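Local coordinates for protein dTDP-4-dehydrorhamnose 3,5-epimerase (Elizabethkingia anophelis NUHP1, PDB 6C46) that probably converts dTDP-4-dehydro-6-deoxy-alpha-D-glucose into dTDP-4-dehydro-beta-L-rhamnose by epimerising C3' and C5', a step in dTDP-L-rhamnose biosynthesis, at residues M9-I22 against K37-L49. Residues are numbered along the deposited sequence; the frame is centred on the assembly and turned at random. Where two conformers were deposited one is given.
Sequences MKLVKTPLKDCYII and KYNEKKFEELTGL. With CA (calcium ion), chain F.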
loop_
_atom_site.group_PDB
_atom_site.type_symbol
_atom_site.label_atom_id
_atom_site.label_comp_id
_atom_site.label_asym_id
_atom_site.label_seq_id
_atom_site.Cartn_x
_atom_site.Cartn_y
_atom_site.Cartn_z
ATOM N N MET A 9 3.439 -7.116 -15.903
ATOM C CA MET A 9 2.629 -5.988 -15.445
ATOM C C MET A 9 1.831 -5.416 -16.611
ATOM O O MET A 9 2.329 -5.315 -17.744
ATOM C CB MET A 9 3.515 -4.911 -14.828
ATOM C CG MET A 9 2.794 -3.623 -14.463
ATOM S SD MET A 9 3.895 -2.434 -13.655
ATOM C CE MET A 9 3.825 -3.039 -11.939
ATOM N N LYS A 10 0.591 -5.023 -16.344
ATOM C CA LYS A 10 -0.274 -4.502 -17.399
ATOM C C LYS A 10 -0.519 -3.022 -17.130
ATOM O O LYS A 10 -1.283 -2.672 -16.225
ATOM C CB LYS A 10 -1.605 -5.246 -17.480
ATOM C CG LYS A 10 -2.374 -4.824 -18.743
ATOM C CD LYS A 10 -3.748 -5.494 -18.890
ATOM C CE LYS A 10 -3.714 -6.916 -19.393
ATOM N NZ LYS A 10 -5.127 -7.353 -19.698
ATOM N N LEU A 11 0.138 -2.162 -17.903
ATOM C CA LEU A 11 -0.046 -0.716 -17.821
ATOM C C LEU A 11 -0.886 -0.301 -19.009
ATOM O O LEU A 11 -0.509 -0.577 -20.144
ATOM C CB LEU A 11 1.294 0.027 -17.864
ATOM C CG LEU A 11 2.287 -0.251 -16.732
ATOM C CD1 LEU A 11 3.481 0.674 -16.849
ATOM C CD2 LEU A 11 1.617 -0.014 -15.438
ATOM N N VAL A 12 -1.997 0.382 -18.760
ATOM C CA VAL A 12 -2.921 0.762 -19.827
ATOM C C VAL A 12 -2.755 2.246 -20.136
ATOM O O VAL A 12 -2.774 3.082 -19.224
ATOM C CB VAL A 12 -4.372 0.430 -19.434
ATOM C CG1 VAL A 12 -5.342 0.958 -20.478
ATOM C CG2 VAL A 12 -4.545 -1.097 -19.275
ATOM N N LYS A 13 -2.598 2.568 -21.423
ATOM C CA LYS A 13 -2.396 3.940 -21.862
ATOM C C LYS A 13 -3.599 4.822 -21.525
ATOM O O LYS A 13 -4.752 4.385 -21.588
ATOM C CB LYS A 13 -2.162 3.943 -23.385
ATOM C CG LYS A 13 -1.735 5.294 -23.938
ATOM C CD LYS A 13 -0.238 5.508 -23.757
ATOM C CE LYS A 13 0.226 6.770 -24.489
ATOM N NZ LYS A 13 -0.353 8.007 -23.857
ATOM N N THR A 14 -3.331 6.079 -21.183
ATOM C CA THR A 14 -4.391 7.084 -21.097
ATOM C C THR A 14 -4.087 8.207 -22.082
ATOM O O THR A 14 -3.007 8.221 -22.693
ATOM C CB THR A 14 -4.503 7.667 -19.677
ATOM O OG1 THR A 14 -3.402 8.544 -19.442
ATOM C CG2 THR A 14 -4.491 6.552 -18.643
ATOM N N PRO A 15 -4.994 9.168 -22.267
ATOM C CA PRO A 15 -4.685 10.293 -23.162
ATOM C C PRO A 15 -3.585 11.219 -22.658
ATOM O O PRO A 15 -3.209 12.129 -23.402
ATOM C CB PRO A 15 -6.022 11.044 -23.265
ATOM C CG PRO A 15 -7.081 10.030 -22.897
ATOM C CD PRO A 15 -6.418 9.157 -21.869
ATOM N N LEU A 16 -3.081 11.068 -21.428
ATOM C CA LEU A 16 -2.050 11.969 -20.923
ATOM C C LEU A 16 -0.695 11.265 -20.959
ATOM O O LEU A 16 -0.583 10.114 -20.532
ATOM C CB LEU A 16 -2.376 12.456 -19.503
ATOM C CG LEU A 16 -3.774 13.084 -19.324
ATOM C CD1 LEU A 16 -3.934 13.636 -17.906
ATOM C CD2 LEU A 16 -4.049 14.180 -20.342
ATOM N N LYS A 17 0.322 11.944 -21.483
ATOM C CA LYS A 17 1.625 11.296 -21.628
ATOM C C LYS A 17 2.173 10.877 -20.275
ATOM O O LYS A 17 2.203 11.682 -19.344
ATOM C CB LYS A 17 2.627 12.244 -22.285
ATOM C CG LYS A 17 3.965 11.567 -22.642
ATOM C CD LYS A 17 4.940 12.570 -23.301
ATOM C CE LYS A 17 5.404 13.626 -22.316
ATOM N NZ LYS A 17 6.444 14.504 -22.911
ATOM N N ASP A 18 2.663 9.636 -20.195
ATOM C CA ASP A 18 3.311 9.027 -19.035
ATOM C C ASP A 18 2.337 8.707 -17.923
ATOM O O ASP A 18 2.766 8.274 -16.849
ATOM C CB ASP A 18 4.420 9.894 -18.429
ATOM C CG ASP A 18 5.506 10.263 -19.445
ATOM O OD1 ASP A 18 6.020 9.348 -20.112
ATOM O OD2 ASP A 18 5.840 11.461 -19.569
ATOM N N CYS A 19 1.051 8.910 -18.130
ATOM C CA CYS A 19 0.050 8.649 -17.107
ATOM C C CYS A 19 -0.638 7.324 -17.447
ATOM O O CYS A 19 -1.195 7.175 -18.540
ATOM C CB CYS A 19 -0.910 9.847 -17.066
ATOM S SG CYS A 19 -2.345 9.740 -16.014
ATOM N N TYR A 20 -0.579 6.349 -16.528
ATOM C CA TYR A 20 -1.004 4.986 -16.833
ATOM C C TYR A 20 -1.961 4.447 -15.787
ATOM O O TYR A 20 -1.921 4.831 -14.613
ATOM C CB TYR A 20 0.187 3.986 -16.923
ATOM C CG TYR A 20 1.164 4.390 -17.986
ATOM C CD1 TYR A 20 0.871 4.188 -19.337
ATOM C CD2 TYR A 20 2.370 4.976 -17.648
ATOM C CE1 TYR A 20 1.752 4.592 -20.326
ATOM C CE2 TYR A 20 3.264 5.371 -18.626
ATOM C CZ TYR A 20 2.956 5.178 -19.950
ATOM O OH TYR A 20 3.845 5.585 -20.902
ATOM N N ILE A 21 -2.792 3.509 -16.233
ATOM C CA ILE A 21 -3.618 2.684 -15.361
ATOM C C ILE A 21 -2.905 1.349 -15.168
ATOM O O ILE A 21 -2.527 0.698 -16.152
ATOM C CB ILE A 21 -5.015 2.474 -15.974
ATOM C CG1 ILE A 21 -5.730 3.820 -16.139
ATOM C CG2 ILE A 21 -5.856 1.479 -15.112
ATOM C CD1 ILE A 21 -6.882 3.744 -17.144
ATOM N N ILE A 22 -2.753 0.913 -13.920
ATOM C CA ILE A 22 -2.239 -0.433 -13.649
ATOM C C ILE A 22 -3.438 -1.346 -13.466
ATOM O O ILE A 22 -4.203 -1.199 -12.506
ATOM C CB ILE A 22 -1.353 -0.486 -12.407
ATOM C CG1 ILE A 22 -0.282 0.596 -12.477
ATOM C CG2 ILE A 22 -0.746 -1.926 -12.282
ATOM C CD1 ILE A 22 0.810 0.481 -11.401
ATOM N N LYS A 37 0.198 -6.304 -6.602
ATOM C CA LYS A 37 -0.349 -4.985 -6.857
ATOM C C LYS A 37 0.654 -4.097 -7.573
ATOM O O LYS A 37 0.290 -3.367 -8.493
ATOM C CB LYS A 37 -0.759 -4.344 -5.533
ATOM C CG LYS A 37 -1.376 -2.974 -5.684
ATOM C CD LYS A 37 -2.112 -2.600 -4.358
ATOM C CE LYS A 37 -2.606 -1.144 -4.396
ATOM N NZ LYS A 37 -3.506 -0.807 -3.236
ATOM N N TYR A 38 1.921 -4.137 -7.164
ATOM C CA TYR A 38 2.901 -3.232 -7.750
ATOM C C TYR A 38 4.259 -3.903 -7.678
ATOM O O TYR A 38 4.551 -4.636 -6.729
ATOM C CB TYR A 38 2.946 -1.873 -7.016
ATOM C CG TYR A 38 4.036 -0.974 -7.564
ATOM C CD1 TYR A 38 3.908 -0.394 -8.821
ATOM C CD2 TYR A 38 5.209 -0.748 -6.844
ATOM C CE1 TYR A 38 4.900 0.407 -9.344
ATOM C CE2 TYR A 38 6.228 0.064 -7.371
ATOM C CZ TYR A 38 6.048 0.636 -8.624
ATOM O OH TYR A 38 7.016 1.439 -9.189
ATOM N N ASN A 39 5.095 -3.619 -8.673
ATOM C CA ASN A 39 6.439 -4.187 -8.724
ATOM C C ASN A 39 7.336 -3.131 -9.360
ATOM O O ASN A 39 7.128 -2.773 -10.514
ATOM C CB ASN A 39 6.445 -5.510 -9.522
ATOM C CG ASN A 39 7.835 -6.120 -9.643
ATOM O OD1 ASN A 39 8.778 -5.429 -10.026
ATOM N ND2 ASN A 39 7.972 -7.429 -9.320
ATOM N N GLU A 40 8.312 -2.628 -8.612
ATOM C CA GLU A 40 9.112 -1.507 -9.094
ATOM C C GLU A 40 9.919 -1.880 -10.336
ATOM O O GLU A 40 10.033 -1.081 -11.270
ATOM C CB GLU A 40 10.031 -1.023 -7.971
ATOM C CG GLU A 40 10.995 0.073 -8.440
ATOM C CD GLU A 40 11.798 0.655 -7.292
ATOM O OE1 GLU A 40 11.286 0.673 -6.139
ATOM O OE2 GLU A 40 12.909 1.153 -7.552
ATOM N N LYS A 41 10.513 -3.076 -10.343
ATOM C CA LYS A 41 11.344 -3.497 -11.460
ATOM C C LYS A 41 10.525 -3.572 -12.736
ATOM O O LYS A 41 10.940 -3.065 -13.787
ATOM C CB LYS A 41 11.986 -4.849 -11.153
ATOM C CG LYS A 41 12.861 -5.399 -12.264
ATOM C CD LYS A 41 13.473 -6.763 -11.897
ATOM C CE LYS A 41 14.492 -6.620 -10.763
ATOM N NZ LYS A 41 15.103 -7.920 -10.317
ATOM N N LYS A 42 9.335 -4.171 -12.651
ATOM C CA LYS A 42 8.496 -4.287 -13.842
ATOM C C LYS A 42 8.068 -2.926 -14.334
ATOM O O LYS A 42 8.070 -2.662 -15.545
ATOM C CB LYS A 42 7.270 -5.147 -13.542
ATOM C CG LYS A 42 7.642 -6.627 -13.272
ATOM C CD LYS A 42 6.436 -7.469 -12.854
ATOM C CE LYS A 42 6.844 -8.948 -12.669
ATOM N NZ LYS A 42 5.666 -9.664 -12.164
ATOM N N PHE A 43 7.678 -2.055 -13.406
ATOM C CA PHE A 43 7.221 -0.734 -13.784
ATOM C C PHE A 43 8.336 0.048 -14.459
ATOM O O PHE A 43 8.124 0.678 -15.506
ATOM C CB PHE A 43 6.712 0.001 -12.550
ATOM C CG PHE A 43 6.227 1.378 -12.842
ATOM C CD1 PHE A 43 4.947 1.582 -13.316
ATOM C CD2 PHE A 43 7.058 2.473 -12.627
ATOM C CE1 PHE A 43 4.483 2.868 -13.577
ATOM C CE2 PHE A 43 6.616 3.759 -12.884
ATOM C CZ PHE A 43 5.323 3.961 -13.355
ATOM N N GLU A 44 9.537 0.026 -13.868
ATOM C CA GLU A 44 10.654 0.775 -14.454
ATOM C C GLU A 44 11.064 0.194 -15.807
ATOM O O GLU A 44 11.389 0.949 -16.731
ATOM C CB GLU A 44 11.835 0.798 -13.473
ATOM C CG GLU A 44 11.484 1.654 -12.259
ATOM C CD GLU A 44 12.603 1.735 -11.212
ATOM O OE1 GLU A 44 13.537 0.900 -11.206
ATOM O OE2 GLU A 44 12.546 2.682 -10.420
ATOM N N GLU A 45 11.038 -1.142 -15.946
ATOM C CA GLU A 45 11.324 -1.774 -17.238
ATOM C C GLU A 45 10.355 -1.292 -18.314
ATOM O O GLU A 45 10.748 -1.051 -19.459
ATOM C CB GLU A 45 11.256 -3.305 -17.120
ATOM C CG GLU A 45 12.446 -3.961 -16.410
ATOM C CD GLU A 45 12.274 -5.459 -16.086
ATOM O OE1 GLU A 45 11.128 -5.976 -15.958
ATOM O OE2 GLU A 45 13.322 -6.124 -15.945
ATOM N N LEU A 46 9.080 -1.159 -17.967
ATOM C CA LEU A 46 8.080 -0.786 -18.967
ATOM C C LEU A 46 8.116 0.695 -19.302
ATOM O O LEU A 46 7.793 1.080 -20.429
ATOM C CB LEU A 46 6.677 -1.150 -18.469
ATOM C CG LEU A 46 6.294 -2.634 -18.560
ATOM C CD1 LEU A 46 5.049 -2.871 -17.700
ATOM C CD2 LEU A 46 6.013 -3.008 -20.027
ATOM N N THR A 47 8.440 1.554 -18.339
ATOM C CA THR A 47 8.230 2.973 -18.560
ATOM C C THR A 47 9.497 3.789 -18.701
ATOM O O THR A 47 9.411 4.933 -19.155
ATOM C CB THR A 47 7.409 3.566 -17.423
ATOM O OG1 THR A 47 8.153 3.455 -16.200
ATOM C CG2 THR A 47 6.137 2.799 -17.307
ATOM N N GLY A 48 10.640 3.280 -18.255
ATOM C CA GLY A 48 11.800 4.141 -18.128
ATOM C C GLY A 48 11.650 5.266 -17.118
ATOM O O GLY A 48 12.499 6.160 -17.065
ATOM N N LEU A 49 10.584 5.246 -16.319
ATOM C CA LEU A 49 10.356 6.248 -15.283
ATOM C C LEU A 49 10.830 5.732 -13.926
ATOM O O LEU A 49 11.029 4.532 -13.735
ATOM C CB LEU A 49 8.876 6.608 -15.183
ATOM C CG LEU A 49 8.239 7.169 -16.465
ATOM C CD1 LEU A 49 6.752 7.339 -16.249
ATOM C CD2 LEU A 49 8.852 8.512 -16.767
HETATM CA CA CA F . 14.416 1.974 -9.064
HETATM O O HOH W 1 16.263 2.367 -10.532
HETATM O O HOH W 2 15.459 -0.172 -8.894
HETATM O O HOH W 3 14.368 4.411 -8.771
#
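Met9 reaches across the first turn of helix 40-47. With CG anti to the backbone N (chi1 173°) and the chain bending only at chi3, its SD lies 3.7 Å from Phe43 CA and meets the edge of the Phe43 ring, a Met-aromatic contact, while CE ends 3.6 Å from Asn39 N. Leu46 CD1 fills in behind, 3.8 Å from Met9 CB and also against Leu11 CG. Leu11 CD1 touches both Phe43 CD1 and Thr47 CG2, the latter at a tight 3.4 Å; the Tyr20 side chain runs past Thr47 in the opposite direction, CE2 4.1 Å from CG2. Ile22 CD1 meets the Tyr38 ring at its edge.

Asn39 N-caps the helix, its OD1 accepting from Lys42 N at 3.0 Å. At the other end Thr47 OG1 donates to Phe43 O and accepts from Leu49 N in an ST turn; with OG1 so bonded (chi1 64°), CG2 is on the Leu11 side. Glu40 and Glu44, one turn apart, bind calcium, Glu44 through both oxygens.

The helix lies against the hairpin of strands 10-13 and 20-23, at one margin of the cupin sheet; strand 20-23 pairs antiparallel with strand 118-121, and Tyr38 and Asn39 pair with a strand of the second subunit.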